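Local coordinates for Sodium/calcium exchanger membrane region domain-containing protein (Archaeoglobus fulgidus, PDB 4KPP) that exchanges protons for calcium ions across the membrane as a cation antiporter of the sodium/calcium exchanger family, at residues Ser15-Leu18 with Pro19-Ser23; His29-Ala32 with Leu33-Thr36; Ser223-Ala226 with Phe227-Leu231; Leu231-Thr234 with Ala235-Gly239. One frame throughout, in Å; residues are numbered along the deposited sequence.

Contact 1 (Ser15-Leu18 with Pro19-Ser23); sequences SLTL and PWLIS
The carbonyl O of S15 lies against the ring of P19, 3.4 Å from CD. The O of L16 also comes close to P19 CD and is 2.7 Å from a water, which accepts the backbone N-H of W20. That water therefore sits between the turn before the helix and an amide of its first turn. T17 follows, its O receiving the N of L21 at 2.9 Å, with a weaker second bond from the N of W20. T17 OG1 sits between its own N and carbonyl carbon (chi1 64°), hydrogen-bonded back to S14 O; L21 CD1 lies 3.6 Å from T17 OG1, the two side chains side by side and pointing the same way. Here helix 4-14 passes through a short break into helix 18-25, with proline, which brings no N-H, in the first turn of the new helix. T17 and L21 both rest on F215 and T219 of helix 202-221, while P19 leans on L38 of helix 32-60. L18 gives its O to the N of I22 at 2.7 Å. I22 CG1, anti to its carbonyl carbon (chi1 -68°), swings back so that CD1 reaches L18 CB at 3.9 Å, the two side chains crossing at a slant on the surface. One turn on from P19, S23 OG donates to P19 O.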
loop_
_atom_site.group_PDB
_atom_site.type_symbol
_atom_site.label_atom_id
_atom_site.label_comp_id
_atom_site.label_asym_id
_atom_site.label_seq_id
_atom_site.Cartn_x
_atom_site.Cartn_y
_atom_site.Cartn_z
ATOM N N SER A 15 4.097 -9.542 -21.665
ATOM C CA SER A 15 4.224 -8.834 -22.932
ATOM C C SER A 15 3.779 -7.375 -22.814
ATOM O O SER A 15 4.135 -6.546 -23.645
ATOM C CB SER A 15 3.424 -9.550 -24.026
ATOM O OG SER A 15 3.918 -9.232 -25.316
ATOM N N LEU A 16 3.010 -7.069 -21.774
ATOM C CA LEU A 16 2.531 -5.708 -21.542
ATOM C C LEU A 16 3.647 -4.743 -21.126
ATOM O O LEU A 16 3.479 -3.524 -21.200
ATOM C CB LEU A 16 1.407 -5.702 -20.503
ATOM C CG LEU A 16 0.089 -6.380 -20.886
ATOM C CD1 LEU A 16 -0.917 -6.253 -19.752
ATOM C CD2 LEU A 16 -0.480 -5.797 -22.174
ATOM N N THR A 17 4.779 -5.288 -20.685
ATOM C CA THR A 17 5.942 -4.471 -20.343
ATOM C C THR A 17 6.693 -4.069 -21.603
ATOM O O THR A 17 7.414 -3.074 -21.617
ATOM C CB THR A 17 6.937 -5.217 -19.421
ATOM O OG1 THR A 17 7.487 -6.348 -20.111
ATOM C CG2 THR A 17 6.261 -5.683 -18.142
ATOM N N LEU A 18 6.522 -4.862 -22.657
ATOM C CA LEU A 18 7.252 -4.677 -23.911
ATOM C C LEU A 18 7.113 -3.304 -24.592
ATOM O O LEU A 18 8.113 -2.761 -25.059
ATOM C CB LEU A 18 6.925 -5.807 -24.897
ATOM C CG LEU A 18 7.918 -6.972 -25.015
ATOM C CD1 LEU A 18 8.698 -7.212 -23.723
ATOM C CD2 LEU A 18 7.204 -8.240 -25.468
ATOM N N PRO A 19 5.887 -2.744 -24.664
ATOM C CA PRO A 19 5.787 -1.443 -25.340
ATOM C C PRO A 19 6.713 -0.391 -24.732
ATOM O O PRO A 19 7.327 0.384 -25.469
ATOM C CB PRO A 19 4.321 -1.056 -25.134
ATOM C CG PRO A 19 3.607 -2.362 -25.046
ATOM C CD PRO A 19 4.555 -3.277 -24.316
ATOM N N TRP A 20 6.837 -0.391 -23.409
ATOM C CA TRP A 20 7.762 0.522 -22.753
ATOM C C TRP A 20 9.218 0.060 -22.841
ATOM O O TRP A 20 10.110 0.866 -23.100
ATOM C CB TRP A 20 7.372 0.776 -21.296
ATOM C CG TRP A 20 8.351 1.674 -20.613
ATOM C CD1 TRP A 20 9.135 1.368 -19.535
ATOM C CD2 TRP A 20 8.689 3.016 -20.986
ATOM N NE1 TRP A 20 9.926 2.444 -19.205
ATOM C CE2 TRP A 20 9.672 3.467 -20.081
ATOM C CE3 TRP A 20 8.248 3.883 -21.992
ATOM C CZ2 TRP A 20 10.223 4.747 -20.155
ATOM C CZ3 TRP A 20 8.797 5.155 -22.061
ATOM C CH2 TRP A 20 9.773 5.574 -21.147
ATOM N N LEU A 21 9.455 -1.232 -22.626
ATOM C CA LEU A 21 10.815 -1.772 -22.662
ATOM C C LEU A 21 11.455 -1.648 -24.043
ATOM O O LEU A 21 12.637 -1.318 -24.162
ATOM C CB LEU A 21 10.839 -3.229 -22.192
ATOM C CG LEU A 21 10.767 -3.438 -20.677
ATOM C CD1 LEU A 21 10.803 -4.919 -20.328
ATOM C CD2 LEU A 21 11.891 -2.690 -19.972
ATOM N N ILE A 22 10.672 -1.917 -25.083
ATOM C CA ILE A 22 11.138 -1.751 -26.453
ATOM C C ILE A 22 11.459 -0.284 -26.726
ATOM O O ILE A 22 12.470 0.035 -27.353
ATOM C CB ILE A 22 10.092 -2.268 -27.459
ATOM C CG1 ILE A 22 9.976 -3.790 -27.354
ATOM C CG2 ILE A 22 10.444 -1.844 -28.878
ATOM C CD1 ILE A 22 8.731 -4.361 -28.000
ATOM N N SER A 23 10.599 0.604 -26.230
ATOM C CA SER A 23 10.802 2.042 -26.376
ATOM C C SER A 23 12.091 2.493 -25.695
ATOM O O SER A 23 12.791 3.370 -26.199
ATOM C CB SER A 23 9.611 2.818 -25.806
ATOM O OG SER A 23 8.405 2.449 -26.450
HETATM O O HOH W 1 4.670 -1.072 -21.560
#

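Contact 2 (His29-Ala32 with Leu33-Thr36); sequences HHPA and LTQT
A32 O is the tight spot: T36 bonds to it twice, through its backbone N at 3.1 Å and its hydroxyl OG1 at 2.9 Å. The two donors come from opposite faces of the carbonyl plane, the amide tilted 19° from it and OG1 lying 37° out on the other side. The threonine hydroxyl can fold back this way because OG1 stands beside its own backbone N, anti to the carbonyl carbon (chi1 -55°). Next to this, P31 O takes the N of Q35 at 2.9 Å. Beyond CB the Q35 chain runs out extended; its amide NE2 donates to A226 O, and its OE1 accepts a water that also takes the N-H of H30, so the loop backbone is tied to the first helical turn through solvent. The surface side is looser. There T34 lies across the proline, CG2 3.5 Å from P31 CD, and its OG1 lies 3.3 Å from H30 CB; the H30 and T34 side chains cross at about a right angle. The imidazole is held at its other end, NE2 bonding S23 OG. A32 and T36 face helix 224-237, touching T234. The whole is a helix start with proline at the N-cap: P31 leads the loop into helix 32-60, part of which is a predicted transmembrane segment.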
loop_
_atom_site.group_PDB
_atom_site.type_symbol
_atom_site.label_atom_id
_atom_site.label_comp_id
_atom_site.label_asym_id
_atom_site.label_seq_id
_atom_site.Cartn_x
_atom_site.Cartn_y
_atom_site.Cartn_z
ATOM N N HIS A 29 11.575 8.573 -27.957
ATOM C CA HIS A 29 10.944 9.548 -27.076
ATOM C C HIS A 29 9.468 9.736 -27.407
ATOM O O HIS A 29 9.119 10.147 -28.514
ATOM C CB HIS A 29 11.674 10.892 -27.156
ATOM N N HIS A 30 8.606 9.436 -26.441
ATOM C CA HIS A 30 7.168 9.627 -26.601
ATOM C C HIS A 30 6.719 10.943 -25.957
ATOM O O HIS A 30 7.391 11.464 -25.071
ATOM C CB HIS A 30 6.399 8.462 -25.967
ATOM C CG HIS A 30 6.641 7.139 -26.625
ATOM N ND1 HIS A 30 5.996 6.751 -27.780
ATOM C CD2 HIS A 30 7.441 6.103 -26.277
ATOM C CE1 HIS A 30 6.396 5.540 -28.121
ATOM N NE2 HIS A 30 7.273 5.123 -27.225
ATOM N N PRO A 31 5.574 11.487 -26.404
ATOM C CA PRO A 31 4.984 12.650 -25.727
ATOM C C PRO A 31 4.571 12.310 -24.294
ATOM O O PRO A 31 4.540 11.133 -23.930
ATOM C CB PRO A 31 3.743 12.954 -26.571
ATOM C CG PRO A 31 4.047 12.388 -27.905
ATOM C CD PRO A 31 4.864 11.160 -27.652
ATOM N N ALA A 32 4.239 13.328 -23.507
ATOM C CA ALA A 32 3.962 13.168 -22.078
ATOM C C ALA A 32 2.932 12.087 -21.727
ATOM O O ALA A 32 3.231 11.166 -20.967
ATOM C CB ALA A 32 3.551 14.507 -21.471
ATOM N N LEU A 33 1.727 12.203 -22.277
ATOM C CA LEU A 33 0.651 11.275 -21.945
ATOM C C LEU A 33 0.976 9.832 -22.330
ATOM O O LEU A 33 0.783 8.912 -21.534
ATOM C CB LEU A 33 -0.668 11.711 -22.590
ATOM C CG LEU A 33 -1.864 10.810 -22.269
ATOM C CD1 LEU A 33 -2.111 10.782 -20.764
ATOM C CD2 LEU A 33 -3.121 11.239 -23.021
ATOM N N THR A 34 1.470 9.634 -23.546
ATOM C CA THR A 34 1.765 8.284 -24.015
ATOM C C THR A 34 2.932 7.653 -23.249
ATOM O O THR A 34 2.940 6.445 -23.007
ATOM C CB THR A 34 1.989 8.234 -25.544
ATOM O OG1 THR A 34 3.208 7.543 -25.836
ATOM C CG2 THR A 34 2.056 9.633 -26.120
ATOM N N GLN A 35 3.899 8.474 -22.848
ATOM C CA GLN A 35 4.975 8.000 -21.982
ATOM C C GLN A 35 4.411 7.488 -20.661
ATOM O O GLN A 35 4.862 6.471 -20.140
ATOM C CB GLN A 35 6.009 9.097 -21.717
ATOM C CG GLN A 35 7.018 8.716 -20.636
ATOM C CD GLN A 35 8.146 9.717 -20.482
ATOM O OE1 GLN A 35 8.939 9.929 -21.400
ATOM N NE2 GLN A 35 8.231 10.333 -19.310
ATOM N N THR A 36 3.416 8.196 -20.137
ATOM C CA THR A 36 2.774 7.829 -18.879
ATOM C C THR A 36 2.022 6.512 -19.010
ATOM O O THR A 36 2.136 5.632 -18.156
ATOM C CB THR A 36 1.776 8.913 -18.425
ATOM O OG1 THR A 36 2.441 10.178 -18.362
ATOM C CG2 THR A 36 1.197 8.577 -17.057
HETATM O O HOH W 2 9.108 8.491 -23.862
#

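Contact 3 (Ser223-Ala226 with Phe227-Leu231); sequences SVEA and FSEGL
V224 O is gripped twice by S228, by the hydroxyl OG at 2.6 Å and by the backbone N at 2.8 Å. This is the familiar i to i-4 serine bond of a helix interior, made in the first turns of helix 224-237. OG lies beside its own amide (chi1 -54°), which sends it back along the helix; it meets the oxygen 36° above the carbonyl plane, while N arrives from the opposite face. The hydroxyl is thus satisfied by the backbone even though the residue is buried against Y84 of helix 76-91. One residue before V224, S223 holds the N-cap position; its O receives F227 N at 2.9 Å, and its own OG turns back to T219 O instead of capping. F227, with CG anti to its backbone N, sends its ring away from S223-A226 to T36 and S39 of helix 32-60 and A253 of helix 242-267. A226 O accepts G230 N at 2.7 Å. On the outer side E225 extends straight while E229 bends at chi2, their carboxylate planes 79° apart. Between these two side chains the nearest atoms are E225 CG and E229 CG, 4.2 Å apart.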
loop_
_atom_site.group_PDB
_atom_site.type_symbol
_atom_site.label_atom_id
_atom_site.label_comp_id
_atom_site.label_asym_id
_atom_site.label_seq_id
_atom_site.Cartn_x
_atom_site.Cartn_y
_atom_site.Cartn_z
ATOM N N SER A 223 10.984 2.197 -15.112
ATOM C CA SER A 223 9.706 2.769 -15.526
ATOM C C SER A 223 9.201 3.925 -14.653
ATOM O O SER A 223 8.504 4.814 -15.143
ATOM C CB SER A 223 8.639 1.671 -15.590
ATOM O OG SER A 223 8.996 0.666 -16.523
ATOM N N VAL A 224 9.543 3.913 -13.368
ATOM C CA VAL A 224 8.943 4.862 -12.425
ATOM C C VAL A 224 9.246 6.330 -12.707
ATOM O O VAL A 224 8.373 7.179 -12.555
ATOM C CB VAL A 224 9.300 4.547 -10.954
ATOM C CG1 VAL A 224 8.450 3.394 -10.442
ATOM C CG2 VAL A 224 10.792 4.258 -10.804
ATOM N N GLU A 225 10.476 6.627 -13.109
ATOM C CA GLU A 225 10.849 8.002 -13.421
ATOM C C GLU A 225 10.022 8.535 -14.583
ATOM O O GLU A 225 9.435 9.608 -14.493
ATOM C CB GLU A 225 12.340 8.105 -13.743
ATOM C CG GLU A 225 12.781 9.495 -14.181
ATOM C CD GLU A 225 14.273 9.584 -14.443
ATOM O OE1 GLU A 225 14.938 8.527 -14.497
ATOM O OE2 GLU A 225 14.784 10.713 -14.597
ATOM N N ALA A 226 9.972 7.775 -15.670
ATOM C CA ALA A 226 9.217 8.192 -16.842
ATOM C C ALA A 226 7.731 8.295 -16.524
ATOM O O ALA A 226 7.052 9.212 -16.982
ATOM C CB ALA A 226 9.451 7.237 -17.991
ATOM N N PHE A 227 7.226 7.352 -15.733
ATOM C CA PHE A 227 5.828 7.392 -15.334
ATOM C C PHE A 227 5.531 8.599 -14.443
ATOM O O PHE A 227 4.506 9.255 -14.610
ATOM C CB PHE A 227 5.417 6.090 -14.638
ATOM C CG PHE A 227 4.026 6.126 -14.069
ATOM C CD1 PHE A 227 2.920 6.094 -14.904
ATOM C CD2 PHE A 227 3.825 6.209 -12.699
ATOM C CE1 PHE A 227 1.633 6.135 -14.380
ATOM C CE2 PHE A 227 2.546 6.252 -12.169
ATOM C CZ PHE A 227 1.449 6.215 -13.010
ATOM N N SER A 228 6.434 8.890 -13.507
ATOM C CA SER A 228 6.241 9.996 -12.569
ATOM C C SER A 228 6.392 11.349 -13.260
ATOM O O SER A 228 5.573 12.248 -13.066
ATOM C CB SER A 228 7.221 9.903 -11.394
ATOM O OG SER A 228 7.147 8.640 -10.751
ATOM N N GLU A 229 7.443 11.489 -14.064
ATOM C CA GLU A 229 7.666 12.716 -14.816
ATOM C C GLU A 229 6.647 12.865 -15.936
ATOM O O GLU A 229 6.285 13.981 -16.309
ATOM C CB GLU A 229 9.088 12.763 -15.383
ATOM C CG GLU A 229 10.186 12.782 -14.324
ATOM C CD GLU A 229 10.113 13.995 -13.403
ATOM O OE1 GLU A 229 9.544 15.030 -13.806
ATOM O OE2 GLU A 229 10.632 13.909 -12.268
ATOM N N GLY A 230 6.192 11.737 -16.475
ATOM C CA GLY A 230 5.155 11.744 -17.488
ATOM C C GLY A 230 3.858 12.284 -16.919
ATOM O O GLY A 230 3.186 13.106 -17.547
ATOM N N LEU A 231 3.506 11.818 -15.725
ATOM C CA LEU A 231 2.324 12.304 -15.020
ATOM C C LEU A 231 2.410 13.803 -14.773
ATOM O O LEU A 231 1.479 14.541 -15.088
ATOM C CB LEU A 231 2.159 11.582 -13.684
ATOM C CG LEU A 231 0.989 10.605 -13.568
ATOM C CD1 LEU A 231 0.926 10.024 -12.166
ATOM C CD2 LEU A 231 -0.325 11.282 -13.934
#

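Contact 4 (Leu231-Thr234 with Ala235-Gly239); sequences LLET and ARIAG
R236 folds back over the preceding turn, one face of its guanidinium above L232 O (3.5 Å from the plane) and E233 CA, both offset toward the rim. A bend at chi3 (-62°) turns the group back to the start of the segment, where NH1 comes to 3.7 Å from L232 CB. On the same arginine NH2 reaches E233 OE1 at 3.3 Å, a salt bridge with a rather bent hydrogen bond (136° at the hydrogen). The carboxylate oxygen is met on its anti side and out of its plane, although the two flat groups are only 20° apart. NH1 has a second acid, E242, in the next helix, so the guanidinium probably shares its charge between two carboxylates. Underneath, the last helical turns run on: I237 N bonds E233 O at 3.1 Å, before A238 N closes the series on T234 O at 3.2 Å and the chain leaves helical geometry. T234 OG1 turns back to G230 O. This C-terminal end of helix 224-237 is wedged between its neighbours, with L231 and L232 against helix 242-267, L232 also against Y96 and Y99 of helix 96-127, and E233 on A32 of helix 32-60.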
loop_
_atom_site.group_PDB
_atom_site.type_symbol
_atom_site.label_atom_id
_atom_site.label_comp_id
_atom_site.label_asym_id
_atom_site.label_seq_id
_atom_site.Cartn_x
_atom_site.Cartn_y
_atom_site.Cartn_z
ATOM N N LEU A 231 3.506 11.818 -15.725
ATOM C CA LEU A 231 2.324 12.304 -15.020
ATOM C C LEU A 231 2.410 13.803 -14.773
ATOM O O LEU A 231 1.479 14.541 -15.088
ATOM C CB LEU A 231 2.159 11.582 -13.684
ATOM C CG LEU A 231 0.989 10.605 -13.568
ATOM C CD1 LEU A 231 0.926 10.024 -12.166
ATOM C CD2 LEU A 231 -0.325 11.282 -13.934
ATOM N N LEU A 232 3.532 14.242 -14.208
ATOM C CA LEU A 232 3.746 15.657 -13.911
ATOM C C LEU A 232 3.682 16.518 -15.164
ATOM O O LEU A 232 3.129 17.616 -15.137
ATOM C CB LEU A 232 5.085 15.873 -13.199
ATOM C CG LEU A 232 5.192 15.402 -11.747
ATOM C CD1 LEU A 232 6.599 15.628 -11.209
ATOM C CD2 LEU A 232 4.163 16.111 -10.881
ATOM N N GLU A 233 4.250 16.016 -16.255
ATOM C CA GLU A 233 4.235 16.736 -17.521
ATOM C C GLU A 233 2.820 16.841 -18.079
ATOM O O GLU A 233 2.383 17.917 -18.481
ATOM C CB GLU A 233 5.151 16.053 -18.536
ATOM C CG GLU A 233 6.395 16.848 -18.889
ATOM C CD GLU A 233 6.090 18.075 -19.723
ATOM O OE1 GLU A 233 5.624 19.087 -19.157
ATOM O OE2 GLU A 233 6.320 18.023 -20.948
ATOM N N THR A 234 2.114 15.715 -18.094
ATOM C CA THR A 234 0.738 15.666 -18.576
ATOM C C THR A 234 -0.157 16.651 -17.829
ATOM O O THR A 234 -0.953 17.364 -18.439
ATOM C CB THR A 234 0.153 14.235 -18.462
ATOM O OG1 THR A 234 0.870 13.353 -19.334
ATOM C CG2 THR A 234 -1.314 14.217 -18.843
ATOM N N ALA A 235 -0.011 16.696 -16.508
ATOM C CA ALA A 235 -0.815 17.588 -15.677
ATOM C C ALA A 235 -0.516 19.062 -15.952
ATOM O O ALA A 235 -1.399 19.913 -15.835
ATOM C CB ALA A 235 -0.615 17.266 -14.199
ATOM N N ARG A 236 0.729 19.354 -16.321
ATOM C CA ARG A 236 1.155 20.726 -16.602
ATOM C C ARG A 236 0.618 21.284 -17.922
ATOM O O ARG A 236 0.146 22.418 -17.958
ATOM C CB ARG A 236 2.683 20.856 -16.558
ATOM C CG ARG A 236 3.279 20.833 -15.160
ATOM C CD ARG A 236 4.721 21.338 -15.154
ATOM N NE ARG A 236 5.616 20.506 -15.954
ATOM C CZ ARG A 236 6.340 19.502 -15.467
ATOM N NH1 ARG A 236 6.272 19.202 -14.178
ATOM N NH2 ARG A 236 7.130 18.799 -16.267
ATOM N N ILE A 237 0.695 20.517 -19.006
ATOM C CA ILE A 237 0.177 21.029 -20.276
ATOM C C ILE A 237 -1.349 21.111 -20.237
ATOM O O ILE A 237 -1.953 21.950 -20.905
ATOM C CB ILE A 237 0.672 20.250 -21.530
ATOM C CG1 ILE A 237 -0.438 19.369 -22.115
ATOM C CG2 ILE A 237 1.956 19.476 -21.230
ATOM C CD1 ILE A 237 -0.220 19.001 -23.562
ATOM N N ALA A 238 -1.965 20.249 -19.437
ATOM C CA ALA A 238 -3.388 20.370 -19.155
ATOM C C ALA A 238 -3.578 21.444 -18.085
ATOM O O ALA A 238 -2.625 22.127 -17.707
ATOM C CB ALA A 238 -3.961 19.040 -18.706
ATOM N N GLY A 239 -4.799 21.599 -17.591
ATOM C CA GLY A 239 -5.061 22.616 -16.589
ATOM C C GLY A 239 -5.059 22.078 -15.171
ATOM O O GLY A 239 -5.385 22.798 -14.227
#

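Overall arrangement
Along the chain the four contacts come in numerical order, all away from the bound calcium ion. Contacts 1 and 2 mark the starts of successive helices, 18-25 and 32-60; contacts 3 and 4 share L231 and follow each other down helix 224-237, their centres 12 Å apart. Contact 2 touches all three others, its centre about 9 Å from that of contact 3 and 11 Å from that of contact 4, while W20 of contact 1 packs on S223 and A226 of contact 3. Contacts 1 and 4 do not touch. Helices 32-60 and 224-237 belong to two different sodium/calcium exchanger regions of the sequence, and the cluster brings the two together.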